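Local coordinates for alpha-catenin-like protein hmp-1 (Caenorhabditis elegans, PDB 5H5M), which links the cadherin-catenin complex of adherens junctions to actin filaments and is required for cell migration and cell shape change in the embryo, at residues Ile8-Thr13 with Cys38-Ser43; Thr128-Leu133 with Ala219-Val224; Gln168-Val173 with Asp232-Leu237; Val243-Ile248 with Asp368-Leu373; Ala326-Ala331 with Met352-Asn357. One frame throughout, in Å; residues are numbered along the deposited sequence.

Contact 1 (Ile8-Thr13 with Cys38-Ser43); sequences INEIDT and CERIVS
Arg-40 of helix 27-49 meets Glu-10 of helix 6-17 at the margin of this helix pair, where opposite charges close over an apolar seam. Its chain bends at chi3 (-70°), which turns NE toward the acid, and the carboxylate lies at the edge of the guanidinium with the two planes 52° apart. The salt bridge from NE to Glu-10 OE2 is 3.3 Å long, and as a hydrogen bond it is weak. One residue on, Ile-41 goes deeper. Its CG1 lies against Glu-10 CB, and its CD1 rests 3.8 Å from the Glu-10 carbonyl O. Its CG2 branch meets CG1 of Ile-11 at 3.8 Å, the two isoleucines crossing at about a right angle. With the acid of Glu-10 cut back to an alanine here, Arg-40 would probably lose this charged mate and its guanidinium would be freer to swing. Outside the pair, Ile-11 also packs on helix 92-122, and the Glu-10 carbonyl is hydrogen-bonded by His-37. The segment axes pass 9.3 Å apart with their directions 141° from parallel. Such antiparallel pairing, apolar within and ionic at the margin, is typical of the helical bundles of the vinculin/alpha-catenin family, here in the M domain.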
# COMPACT_ATOMS: atom_id res chain seq x y z
N ILE A 8 -3.16 -17.03 1.66
CA ILE A 8 -3.14 -16.84 3.10
C ILE A 8 -3.65 -18.09 3.81
O ILE A 8 -3.18 -18.43 4.90
CB ILE A 8 -3.96 -15.60 3.53
CG1 ILE A 8 -3.63 -15.22 4.98
CG2 ILE A 8 -5.46 -15.82 3.34
CD1 ILE A 8 -2.17 -14.88 5.18
N ASN A 9 -4.58 -18.80 3.19
CA ASN A 9 -5.09 -20.04 3.76
C ASN A 9 -4.07 -21.16 3.63
O ASN A 9 -3.95 -22.00 4.52
CB ASN A 9 -6.41 -20.43 3.10
CG ASN A 9 -7.55 -19.52 3.49
OD1 ASN A 9 -7.52 -18.87 4.54
ND2 ASN A 9 -8.58 -19.46 2.65
N GLU A 10 -3.35 -21.17 2.51
CA GLU A 10 -2.28 -22.14 2.30
C GLU A 10 -1.20 -21.99 3.37
O GLU A 10 -0.71 -22.98 3.91
CB GLU A 10 -1.67 -21.99 0.91
CG GLU A 10 -2.60 -22.33 -0.25
CD GLU A 10 -2.81 -23.82 -0.43
OE1 GLU A 10 -2.24 -24.61 0.35
OE2 GLU A 10 -3.54 -24.21 -1.37
N ILE A 11 -0.84 -20.75 3.67
CA ILE A 11 0.17 -20.45 4.68
C ILE A 11 -0.31 -20.80 6.09
O ILE A 11 0.40 -21.46 6.86
CB ILE A 11 0.57 -18.96 4.65
CG1 ILE A 11 1.37 -18.65 3.39
CG2 ILE A 11 1.37 -18.59 5.88
CD1 ILE A 11 1.72 -17.19 3.25
N ASP A 12 -1.53 -20.37 6.43
CA ASP A 12 -2.08 -20.60 7.76
C ASP A 12 -2.22 -22.08 8.09
O ASP A 12 -1.84 -22.52 9.18
CB ASP A 12 -3.44 -19.91 7.89
CG ASP A 12 -3.33 -18.39 7.92
OD1 ASP A 12 -2.23 -17.88 8.24
OD2 ASP A 12 -4.34 -17.71 7.64
N THR A 13 -2.76 -22.86 7.16
CA THR A 13 -2.94 -24.29 7.36
C THR A 13 -1.59 -25.01 7.42
O THR A 13 -1.41 -25.93 8.22
CB THR A 13 -3.81 -24.92 6.26
OG1 THR A 13 -3.22 -24.67 4.98
CG2 THR A 13 -5.22 -24.35 6.29
N CYS A 38 3.94 -26.75 0.44
CA CYS A 38 4.98 -25.74 0.44
C CYS A 38 5.15 -25.08 -0.93
O CYS A 38 5.34 -23.86 -1.02
CB CYS A 38 6.31 -26.35 0.88
SG CYS A 38 7.71 -25.21 0.81
N GLU A 39 5.10 -25.88 -1.99
CA GLU A 39 5.29 -25.36 -3.34
C GLU A 39 4.14 -24.46 -3.78
O GLU A 39 4.34 -23.55 -4.59
CB GLU A 39 5.47 -26.51 -4.33
CG GLU A 39 6.74 -27.32 -4.12
CD GLU A 39 8.00 -26.47 -4.18
OE1 GLU A 39 8.07 -25.56 -5.04
OE2 GLU A 39 8.90 -26.69 -3.35
N ARG A 40 2.95 -24.69 -3.24
CA ARG A 40 1.80 -23.84 -3.55
C ARG A 40 1.97 -22.47 -2.89
O ARG A 40 1.57 -21.45 -3.45
CB ARG A 40 0.49 -24.49 -3.10
CG ARG A 40 0.06 -25.66 -3.98
CD ARG A 40 -1.39 -26.05 -3.72
NE ARG A 40 -1.57 -26.67 -2.41
CZ ARG A 40 -1.37 -27.96 -2.15
NH1 ARG A 40 -0.96 -28.78 -3.11
NH2 ARG A 40 -1.56 -28.43 -0.93
N ILE A 41 2.57 -22.47 -1.70
CA ILE A 41 2.92 -21.23 -1.01
C ILE A 41 3.97 -20.46 -1.81
O ILE A 41 3.83 -19.26 -2.04
CB ILE A 41 3.45 -21.51 0.41
CG1 ILE A 41 2.36 -22.15 1.27
CG2 ILE A 41 3.95 -20.24 1.06
CD1 ILE A 41 2.80 -22.47 2.68
N VAL A 42 5.00 -21.18 -2.25
CA VAL A 42 6.09 -20.56 -3.00
C VAL A 42 5.60 -20.01 -4.34
O VAL A 42 5.99 -18.92 -4.75
CB VAL A 42 7.24 -21.56 -3.23
CG1 VAL A 42 8.29 -20.97 -4.16
CG2 VAL A 42 7.86 -21.96 -1.90
N SER A 43 4.74 -20.77 -5.02
CA SER A 43 4.19 -20.33 -6.31
C SER A 43 3.38 -19.06 -6.17
O SER A 43 3.54 -18.11 -6.94
CB SER A 43 3.34 -21.43 -6.94
OG SER A 43 4.16 -22.46 -7.47

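Contact 2 (Thr128-Leu133 with Ala219-Val224); sequences TPLILL and AWFDKV
The Phe-221 ring receives Leu-130 over one face and Ile-131 at its edge. Leu-130 CD2 stands 4.2 Å from the ring centroid and 21° off the normal, a CH-pi contact displaced toward the rim, where CZ is the closest ring atom. Ile-131 brings CD1 close to the ring plane, 4.1 Å from Phe-221 CE2. The indole of Trp-220 takes Val-224 CG2 of its own helix over one face, while the same Leu-130 CD2 approaches it obliquely, 3.6 Å from Trp-220 CD1. One leucine methyl thus serves both aromatic rings. It gets there because Leu-130 CG lies opposite the backbone N (chi1 -178°), which extends the branch from helix 128-137 toward helix 207-233. Without the Phe-221 ring, as with an alanine here, a gap would probably open beside the Leu-130 methyl and Ile-131 CD1 would lose its aromatic neighbour. Beyond the two segments, Arg-127 makes a cation-pi contact with Phe-221, Phe-152 meets Trp-220 edge-to-face, and Leu-130 also touches Val-193 of helix 173-202. The axes of the two short segments lie 11.7 Å apart and run almost antiparallel (175°), and large side chains bridge the space, giving an apolar core characteristic of an antiparallel alpha-helical bundle.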
# COMPACT_ATOMS: atom_id res chain seq x y z
N THR A 128 -7.90 13.74 -6.47
CA THR A 128 -7.37 14.65 -7.49
C THR A 128 -7.58 14.23 -8.96
O THR A 128 -7.95 15.08 -9.77
CB THR A 128 -5.86 14.90 -7.27
OG1 THR A 128 -5.64 15.38 -5.93
CG2 THR A 128 -5.33 15.94 -8.25
N PRO A 129 -7.33 12.95 -9.31
CA PRO A 129 -7.48 12.61 -10.73
C PRO A 129 -8.86 12.91 -11.31
O PRO A 129 -8.95 13.38 -12.44
CB PRO A 129 -7.20 11.11 -10.77
CG PRO A 129 -6.33 10.86 -9.59
CD PRO A 129 -6.81 11.81 -8.53
N LEU A 130 -9.92 12.65 -10.55
CA LEU A 130 -11.28 12.92 -11.02
C LEU A 130 -11.58 14.41 -10.98
O LEU A 130 -12.25 14.94 -11.87
CB LEU A 130 -12.31 12.15 -10.19
CG LEU A 130 -13.76 12.34 -10.65
CD1 LEU A 130 -13.88 12.05 -12.14
CD2 LEU A 130 -14.71 11.46 -9.86
N ILE A 131 -11.10 15.09 -9.95
CA ILE A 131 -11.31 16.53 -9.81
C ILE A 131 -10.67 17.29 -10.97
O ILE A 131 -11.29 18.18 -11.54
CB ILE A 131 -10.74 17.05 -8.47
CG1 ILE A 131 -11.51 16.45 -7.30
CG2 ILE A 131 -10.79 18.57 -8.42
CD1 ILE A 131 -13.01 16.70 -7.38
N LEU A 132 -9.44 16.93 -11.31
CA LEU A 132 -8.76 17.55 -12.44
C LEU A 132 -9.50 17.27 -13.75
O LEU A 132 -9.55 18.11 -14.64
CB LEU A 132 -7.31 17.07 -12.54
CG LEU A 132 -6.36 17.58 -11.46
CD1 LEU A 132 -4.94 17.10 -11.71
CD2 LEU A 132 -6.41 19.10 -11.37
N LEU A 133 -10.09 16.08 -13.84
CA LEU A 133 -10.87 15.71 -15.02
C LEU A 133 -12.10 16.60 -15.15
O LEU A 133 -12.34 17.19 -16.20
CB LEU A 133 -11.28 14.23 -14.96
CG LEU A 133 -12.16 13.71 -16.09
CD1 LEU A 133 -11.56 14.02 -17.44
CD2 LEU A 133 -12.41 12.21 -15.94
N ALA A 219 -21.24 9.05 -7.27
CA ALA A 219 -21.32 7.59 -7.25
C ALA A 219 -19.92 7.00 -7.18
O ALA A 219 -19.68 6.01 -6.48
CB ALA A 219 -22.06 7.07 -8.46
N TRP A 220 -18.99 7.61 -7.90
CA TRP A 220 -17.60 7.16 -7.92
C TRP A 220 -16.94 7.31 -6.55
O TRP A 220 -16.39 6.35 -6.01
CB TRP A 220 -16.80 7.92 -8.98
CG TRP A 220 -15.35 7.55 -8.98
CD1 TRP A 220 -14.33 8.21 -8.35
CD2 TRP A 220 -14.76 6.41 -9.62
NE1 TRP A 220 -13.14 7.56 -8.57
CE2 TRP A 220 -13.38 6.45 -9.35
CE3 TRP A 220 -15.26 5.37 -10.40
CZ2 TRP A 220 -12.49 5.49 -9.83
CZ3 TRP A 220 -14.38 4.41 -10.88
CH2 TRP A 220 -13.01 4.48 -10.59
N PHE A 221 -17.01 8.52 -6.00
CA PHE A 221 -16.39 8.80 -4.71
C PHE A 221 -17.01 7.99 -3.57
O PHE A 221 -16.34 7.68 -2.59
CB PHE A 221 -16.46 10.29 -4.39
CG PHE A 221 -15.40 11.11 -5.08
CD1 PHE A 221 -14.16 10.56 -5.37
CD2 PHE A 221 -15.64 12.43 -5.44
CE1 PHE A 221 -13.18 11.31 -6.00
CE2 PHE A 221 -14.67 13.18 -6.07
CZ PHE A 221 -13.44 12.62 -6.35
N ASP A 222 -18.30 7.65 -3.70
CA ASP A 222 -18.96 6.80 -2.71
C ASP A 222 -18.38 5.39 -2.72
O ASP A 222 -18.18 4.78 -1.67
CB ASP A 222 -20.47 6.75 -2.95
CG ASP A 222 -21.17 8.04 -2.58
OD1 ASP A 222 -20.55 8.90 -1.91
OD2 ASP A 222 -22.35 8.20 -2.96
N LYS A 223 -18.12 4.86 -3.92
CA LYS A 223 -17.59 3.51 -4.07
C LYS A 223 -16.12 3.43 -3.66
O LYS A 223 -15.70 2.46 -3.03
CB LYS A 223 -17.74 3.02 -5.51
CG LYS A 223 -19.17 2.92 -6.01
CD LYS A 223 -19.95 1.87 -5.26
CE LYS A 223 -21.37 1.75 -5.80
NZ LYS A 223 -22.17 0.75 -5.04
N VAL A 224 -15.35 4.45 -4.01
CA VAL A 224 -13.94 4.51 -3.63
C VAL A 224 -13.79 4.59 -2.11
O VAL A 224 -12.93 3.93 -1.53
CB VAL A 224 -13.22 5.70 -4.30
CG1 VAL A 224 -11.88 5.98 -3.62
CG2 VAL A 224 -13.03 5.45 -5.78

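Contact 3 (Gln168-Val173 with Asp232-Leu237); sequences QLSSDV and DNITTL
Van der Waals packing joins Ser-170 to Ile-234, two buried residues in the connections that follow helices 142-166 and 207-233. The CG2 branch of Ile-234 lies 3.4 Å from Ser-170 OG, and on the other branch CD1 comes 3.9 Å from Ser-170 CB, so both arms of the isoleucine touch the serine. This straddling fits a less common torsion, with Ile-234 CG1 between its backbone N and carbonyl carbon (chi1 65°). Ile-234 is backed by Ser-175 and Ile-179 of helix 173-202.

The direct hydrogen bonds stay on the first loop and the helix it leads into. Ser-170 OG accepts from the backbone N of Asp-172 at 3.1 Å (150°), forming an ST turn. Asp-172 is the N-cap of helix 173-202: its side chain caps a backbone N just past the segment, and its OD1 bonds Ser-175 OG as well.

A single water supplies the polar link across the contact, donating to Asp-172 OD1 at 2.7 Å and to the Asn-233 backbone O at 2.8 Å. The serine hydroxyl both shapes the turn and lies against a hydrocarbon branch, while direct attraction between the segments is dispersive and their polar bridging is left to solvent.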
# COMPACT_ATOMS: atom_id res chain seq x y z
N GLN A 168 -5.94 -11.80 -1.68
CA GLN A 168 -5.19 -13.05 -1.55
C GLN A 168 -4.62 -13.25 -0.14
O GLN A 168 -4.37 -14.38 0.27
CB GLN A 168 -4.04 -13.10 -2.55
CG GLN A 168 -4.39 -12.65 -3.95
CD GLN A 168 -3.22 -12.79 -4.90
OE1 GLN A 168 -2.23 -13.45 -4.59
NE2 GLN A 168 -3.32 -12.16 -6.07
N LEU A 169 -4.41 -12.15 0.58
CA LEU A 169 -3.74 -12.23 1.87
C LEU A 169 -4.68 -12.00 3.05
O LEU A 169 -4.23 -11.87 4.18
CB LEU A 169 -2.59 -11.22 1.92
CG LEU A 169 -1.53 -11.38 0.83
CD1 LEU A 169 -0.36 -10.50 1.14
CD2 LEU A 169 -1.10 -12.83 0.72
N SER A 170 -5.97 -11.97 2.77
CA SER A 170 -6.96 -11.82 3.84
C SER A 170 -7.81 -13.08 3.99
O SER A 170 -8.27 -13.64 3.00
CB SER A 170 -7.86 -10.61 3.57
OG SER A 170 -8.83 -10.49 4.59
N SER A 171 -8.00 -13.52 5.23
CA SER A 171 -8.87 -14.66 5.51
C SER A 171 -10.26 -14.17 5.88
O SER A 171 -11.15 -14.97 6.20
CB SER A 171 -8.29 -15.52 6.64
OG SER A 171 -8.42 -14.87 7.89
N ASP A 172 -10.45 -12.85 5.83
CA ASP A 172 -11.75 -12.24 6.09
C ASP A 172 -12.64 -12.41 4.87
O ASP A 172 -12.66 -11.56 3.98
CB ASP A 172 -11.58 -10.76 6.44
CG ASP A 172 -12.86 -10.14 6.98
OD1 ASP A 172 -12.76 -9.10 7.68
OD2 ASP A 172 -13.95 -10.66 6.71
N VAL A 173 -13.39 -13.51 4.84
CA VAL A 173 -14.24 -13.86 3.70
C VAL A 173 -15.28 -12.79 3.38
O VAL A 173 -15.53 -12.48 2.21
CB VAL A 173 -14.96 -15.21 3.96
CG1 VAL A 173 -15.98 -15.50 2.87
CG2 VAL A 173 -13.95 -16.34 4.06
N ASP A 232 -8.58 -0.98 4.42
CA ASP A 232 -7.95 -0.66 5.71
C ASP A 232 -8.32 -1.72 6.75
O ASP A 232 -7.56 -1.97 7.68
CB ASP A 232 -8.36 0.73 6.20
CG ASP A 232 -7.80 1.85 5.32
OD1 ASP A 232 -6.78 1.62 4.64
OD2 ASP A 232 -8.38 2.96 5.33
N ASN A 233 -9.48 -2.33 6.58
CA ASN A 233 -9.97 -3.34 7.52
C ASN A 233 -9.31 -4.71 7.37
O ASN A 233 -9.37 -5.53 8.27
CB ASN A 233 -11.48 -3.49 7.39
CG ASN A 233 -12.23 -2.60 8.36
OD1 ASN A 233 -12.93 -1.67 7.96
ND2 ASN A 233 -12.09 -2.88 9.65
N ILE A 234 -8.68 -4.96 6.22
CA ILE A 234 -7.93 -6.20 6.03
C ILE A 234 -6.43 -5.90 6.02
O ILE A 234 -5.63 -6.70 5.54
CB ILE A 234 -8.33 -6.93 4.73
CG1 ILE A 234 -7.97 -6.11 3.49
CG2 ILE A 234 -9.82 -7.26 4.73
CD1 ILE A 234 -7.95 -6.93 2.22
N THR A 235 -6.07 -4.74 6.55
CA THR A 235 -4.69 -4.30 6.63
C THR A 235 -4.31 -4.02 8.08
O THR A 235 -5.02 -3.31 8.79
CB THR A 235 -4.45 -3.03 5.77
OG1 THR A 235 -4.74 -3.31 4.39
CG2 THR A 235 -3.01 -2.55 5.90
N THR A 236 -3.19 -4.58 8.52
CA THR A 236 -2.72 -4.33 9.87
C THR A 236 -2.09 -2.94 9.93
O THR A 236 -1.30 -2.58 9.06
CB THR A 236 -1.71 -5.38 10.35
OG1 THR A 236 -0.48 -5.23 9.62
CG2 THR A 236 -2.25 -6.79 10.13
N LEU A 237 -2.46 -2.18 10.95
CA LEU A 237 -2.02 -0.79 11.09
C LEU A 237 -0.50 -0.64 11.09
O LEU A 237 0.03 0.29 10.49
CB LEU A 237 -2.60 -0.20 12.38
CG LEU A 237 -2.18 1.23 12.74
CD1 LEU A 237 -2.52 2.19 11.62
CD2 LEU A 237 -2.86 1.66 14.03
O HOH W 1 -10.29 -8.15 8.33

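Contact 4 (Val243-Ile248 with Asp368-Leu373); sequences VSEAHI and DIRHAL
The backbones of helices 237-260 and 345-374 stay well apart here, the nearest pair of CA atoms, those of Glu-245 and Arg-370, being 9.6 Å from each other. Two long side chains span that distance and make the whole contact between the segments. Glu-245 is fully stretched, with CG opposite the backbone N (chi1 -179°) and the chain straight beyond it, which delivers the carboxylate toward the other helix. In Arg-370 the bend at chi3 swings the guanidinium round, bringing its NH1 edge to the acid. The salt bridge runs from Arg-370 NH1 to Glu-245 OE1 at 2.8 Å, and its N-H...O angle of 158° marks a fairly straight bond. The two flat groups are used differently. The oxygen lies almost in the plane of the guanidinium, at its edge, whereas the nitrogen reaches OE1 from above the carboxylate plane, 55° out of it. A single nitrogen makes this grip, with Glu-245 OE2 staying 4.2 Å from Arg-370 NH1. Arg-370 CD also lies 3.3 Å from Glu-245 OE1. Asp-238 offers NH2 of the same arginine a long, weak ion pair, and Glu-245 also rests against His-363 and Lys-367. Nearby, Ile-248 packs on Val-362 and Val-366, and Ile-369 on Val-294. The two segments thus belong to an antiparallel pair of helices in an alpha-catenin M-domain helical bundle, tied at its surface by a salt bridge.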
# COMPACT_ATOMS: atom_id res chain seq x y z
N VAL A 243 5.33 0.84 6.19
CA VAL A 243 5.49 1.05 4.76
C VAL A 243 5.34 2.53 4.40
O VAL A 243 6.11 3.07 3.60
CB VAL A 243 4.48 0.21 3.95
CG1 VAL A 243 4.45 0.64 2.49
CG2 VAL A 243 4.82 -1.27 4.05
N SER A 244 4.36 3.20 5.01
CA SER A 244 4.15 4.63 4.80
C SER A 244 5.41 5.42 5.13
O SER A 244 5.83 6.29 4.36
CB SER A 244 2.98 5.15 5.64
OG SER A 244 1.74 4.69 5.13
N GLU A 245 6.02 5.10 6.27
CA GLU A 245 7.24 5.76 6.70
C GLU A 245 8.38 5.50 5.72
O GLU A 245 9.13 6.41 5.36
CB GLU A 245 7.63 5.31 8.10
CG GLU A 245 8.88 5.95 8.65
CD GLU A 245 9.25 5.41 10.02
OE1 GLU A 245 8.34 5.15 10.83
OE2 GLU A 245 10.46 5.24 10.28
N ALA A 246 8.50 4.26 5.27
CA ALA A 246 9.55 3.88 4.33
C ALA A 246 9.33 4.55 2.97
O ALA A 246 10.28 4.92 2.29
CB ALA A 246 9.61 2.37 4.17
N HIS A 247 8.07 4.69 2.58
CA HIS A 247 7.74 5.27 1.28
C HIS A 247 7.97 6.78 1.27
O HIS A 247 8.36 7.35 0.25
CB HIS A 247 6.29 4.94 0.90
CG HIS A 247 6.11 3.55 0.37
ND1 HIS A 247 4.93 3.12 -0.19
CD2 HIS A 247 6.96 2.50 0.32
CE1 HIS A 247 5.06 1.86 -0.58
NE2 HIS A 247 6.28 1.47 -0.28
N ILE A 248 7.73 7.43 2.41
CA ILE A 248 8.00 8.85 2.56
C ILE A 248 9.49 9.13 2.37
O ILE A 248 9.88 10.14 1.77
CB ILE A 248 7.53 9.38 3.94
CG1 ILE A 248 6.00 9.45 3.98
CG2 ILE A 248 8.11 10.75 4.23
CD1 ILE A 248 5.44 9.79 5.34
N ASP A 368 6.56 10.01 15.46
CA ASP A 368 5.97 10.37 16.74
C ASP A 368 4.62 9.69 16.93
O ASP A 368 4.28 9.25 18.02
CB ASP A 368 5.81 11.89 16.86
CG ASP A 368 7.14 12.62 16.97
OD1 ASP A 368 8.16 11.96 17.29
OD2 ASP A 368 7.17 13.85 16.75
N ILE A 369 3.86 9.61 15.84
CA ILE A 369 2.56 8.94 15.86
C ILE A 369 2.74 7.46 16.19
O ILE A 369 2.05 6.92 17.05
CB ILE A 369 1.84 9.09 14.51
CG1 ILE A 369 1.45 10.55 14.28
CG2 ILE A 369 0.62 8.20 14.45
CD1 ILE A 369 0.94 10.84 12.88
N ARG A 370 3.70 6.83 15.52
CA ARG A 370 3.98 5.42 15.76
C ARG A 370 4.49 5.19 17.18
O ARG A 370 4.20 4.17 17.80
CB ARG A 370 5.01 4.90 14.74
CG ARG A 370 4.56 5.06 13.29
CD ARG A 370 5.52 4.37 12.34
NE ARG A 370 5.51 2.92 12.53
CZ ARG A 370 6.44 2.10 12.05
NH1 ARG A 370 7.45 2.58 11.34
NH2 ARG A 370 6.34 0.79 12.27
N HIS A 371 5.23 6.16 17.70
CA HIS A 371 5.77 6.07 19.05
C HIS A 371 4.65 6.18 20.08
O HIS A 371 4.60 5.41 21.05
CB HIS A 371 6.82 7.16 19.27
CG HIS A 371 7.46 7.10 20.62
ND1 HIS A 371 8.05 5.96 21.12
CD2 HIS A 371 7.60 8.05 21.58
CE1 HIS A 371 8.53 6.20 22.33
NE2 HIS A 371 8.27 7.46 22.63
N ALA A 372 3.74 7.13 19.87
CA ALA A 372 2.60 7.33 20.77
C ALA A 372 1.71 6.09 20.84
O ALA A 372 1.15 5.78 21.89
CB ALA A 372 1.78 8.54 20.32
N LEU A 373 1.60 5.37 19.72
CA LEU A 373 0.78 4.17 19.66
C LEU A 373 1.35 3.04 20.51
O LEU A 373 0.64 2.11 20.89
CB LEU A 373 0.63 3.70 18.21
CG LEU A 373 -0.30 4.55 17.32
CD1 LEU A 373 0.00 4.30 15.86
CD2 LEU A 373 -1.75 4.25 17.63

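Contact 5 (Ala326-Ala331 with Met352-Asn357); sequences AERASA and MNEFIN
Arg-328 leaves helix 305-339 with CG opposite its carbonyl carbon (chi1 -64°) and turns at chi3, while Glu-354 of helix 345-374 sets CG opposite its backbone N (chi1 171°) and folds at chi2; together these bends lay the carboxylate against the NE side of the guanidinium. The grip is side-on and uses two nitrogens. Arg-328 NE donates to Glu-354 OE2 at 2.7 Å, and NH2 donates to OE1 of the same glutamate at 2.9 Å. A weak third bond joins Arg-328 NH2 to Glu-354 OE2, also at 2.9 Å. Both main bonds come in on the syn side of their oxygens and lie close to the guanidinium plane, but the two planes are turned 43° against each other, so the pair is twisted rather than flat. Asn-357 brings its CB to 4.0 Å from Arg-328 NH2.

A water adds a second tie: it donates to the backbone O of Arg-328 at 2.6 Å and to Glu-354 OE2 at 3.1 Å. On the buried side of the same helix Phe-355 packs on Leu-332 and on Ala-279 of helix 276-300. With OE2 taking NE, the water and the weak NH2 bond, and OE1 the other NH2 bond, the carboxylate probably has little freedom to turn. The arginine probably favours the ionised form of Glu-354, and the pairing is likely to restrict how both side chains turn.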
# COMPACT_ATOMS: atom_id res chain seq x y z
N ALA A 326 4.22 21.59 2.72
CA ALA A 326 3.70 21.95 1.41
C ALA A 326 4.13 23.36 1.02
O ALA A 326 4.40 23.63 -0.15
CB ALA A 326 2.19 21.83 1.38
N GLU A 327 4.19 24.25 2.00
CA GLU A 327 4.55 25.63 1.76
C GLU A 327 6.01 25.75 1.32
O GLU A 327 6.32 26.41 0.33
CB GLU A 327 4.30 26.47 3.02
CG GLU A 327 4.55 27.95 2.84
CD GLU A 327 4.22 28.75 4.09
OE1 GLU A 327 5.16 29.29 4.72
OE2 GLU A 327 3.03 28.84 4.44
N ARG A 328 6.90 25.10 2.06
CA ARG A 328 8.33 25.15 1.77
C ARG A 328 8.67 24.39 0.48
O ARG A 328 9.51 24.84 -0.30
CB ARG A 328 9.13 24.58 2.94
CG ARG A 328 9.00 25.39 4.21
CD ARG A 328 9.61 24.66 5.40
NE ARG A 328 11.06 24.55 5.30
CZ ARG A 328 11.82 23.96 6.22
NH1 ARG A 328 11.27 23.43 7.30
NH2 ARG A 328 13.14 23.91 6.06
N ALA A 329 8.01 23.26 0.27
CA ALA A 329 8.23 22.46 -0.93
C ALA A 329 7.76 23.20 -2.18
O ALA A 329 8.37 23.10 -3.24
CB ALA A 329 7.52 21.12 -0.80
N SER A 330 6.66 23.94 -2.04
CA SER A 330 6.12 24.71 -3.15
C SER A 330 7.02 25.89 -3.50
O SER A 330 7.23 26.19 -4.67
CB SER A 330 4.71 25.21 -2.83
OG SER A 330 4.21 26.01 -3.88
N ALA A 331 7.55 26.54 -2.47
CA ALA A 331 8.47 27.66 -2.67
C ALA A 331 9.75 27.18 -3.33
O ALA A 331 10.35 27.90 -4.14
CB ALA A 331 8.77 28.34 -1.34
N MET A 352 18.77 20.82 -1.79
CA MET A 352 18.66 19.42 -1.38
C MET A 352 18.48 19.33 0.13
O MET A 352 17.63 18.59 0.62
CB MET A 352 19.90 18.63 -1.83
CG MET A 352 20.01 17.25 -1.20
SD MET A 352 21.48 16.35 -1.74
CE MET A 352 22.77 17.38 -1.06
N ASN A 353 19.29 20.09 0.86
CA ASN A 353 19.20 20.13 2.31
C ASN A 353 17.87 20.74 2.77
O ASN A 353 17.27 20.27 3.74
CB ASN A 353 20.38 20.91 2.89
CG ASN A 353 21.66 20.10 2.91
OD1 ASN A 353 21.64 18.88 3.11
ND2 ASN A 353 22.79 20.76 2.70
N GLU A 354 17.42 21.79 2.09
CA GLU A 354 16.14 22.42 2.42
C GLU A 354 14.98 21.45 2.21
O GLU A 354 14.02 21.45 2.98
CB GLU A 354 15.93 23.68 1.59
CG GLU A 354 14.52 24.29 1.69
CD GLU A 354 14.13 24.69 3.11
OE1 GLU A 354 15.01 24.82 3.98
OE2 GLU A 354 12.92 24.88 3.35
N PHE A 355 15.07 20.62 1.18
CA PHE A 355 14.05 19.63 0.91
C PHE A 355 14.07 18.53 1.96
O PHE A 355 13.02 18.09 2.42
CB PHE A 355 14.23 19.03 -0.49
CG PHE A 355 13.08 18.17 -0.93
CD1 PHE A 355 11.81 18.72 -1.08
CD2 PHE A 355 13.26 16.83 -1.21
CE1 PHE A 355 10.75 17.93 -1.49
CE2 PHE A 355 12.20 16.04 -1.62
CZ PHE A 355 10.94 16.60 -1.76
N ILE A 356 15.27 18.09 2.34
CA ILE A 356 15.44 17.07 3.37
C ILE A 356 14.88 17.54 4.71
O ILE A 356 14.16 16.80 5.38
CB ILE A 356 16.93 16.69 3.54
CG1 ILE A 356 17.40 15.84 2.37
CG2 ILE A 356 17.15 15.94 4.85
CD1 ILE A 356 18.87 15.45 2.44
N ASN A 357 15.21 18.77 5.09
CA ASN A 357 14.70 19.34 6.33
C ASN A 357 13.19 19.51 6.30
O ASN A 357 12.52 19.36 7.32
CB ASN A 357 15.36 20.69 6.62
CG ASN A 357 16.84 20.56 6.93
OD1 ASN A 357 17.30 19.52 7.39
ND2 ASN A 357 17.59 21.62 6.67
O HOH W 2 11.58 26.00 0.79

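Contact 3 touches both contact 1 and contact 4; contacts 2 and 5 touch none of the others. Contact 1 meets contact 3 where Ile-8 N lies 3.2 Å from Gln-168 O, a probable hydrogen bond, so helix 6-17 meets the turn after helix 142-166. Contact 3 reaches contact 4 through Leu-237 CD2 and Leu-373 CD1, 4.3 Å apart, linking the three into a chain of touching contacts, with centres 16 Å (1 to 3) and 20 Å (3 to 4) apart. Contacts 2 and 3 share helix 207-233, and contacts 4 and 5 share helix 345-374, with centres 24 Å and 20 Å apart respectively. Contacts 1 and 5 lie farthest apart, about 45 Å between centres, on opposite sides of the chain's centre.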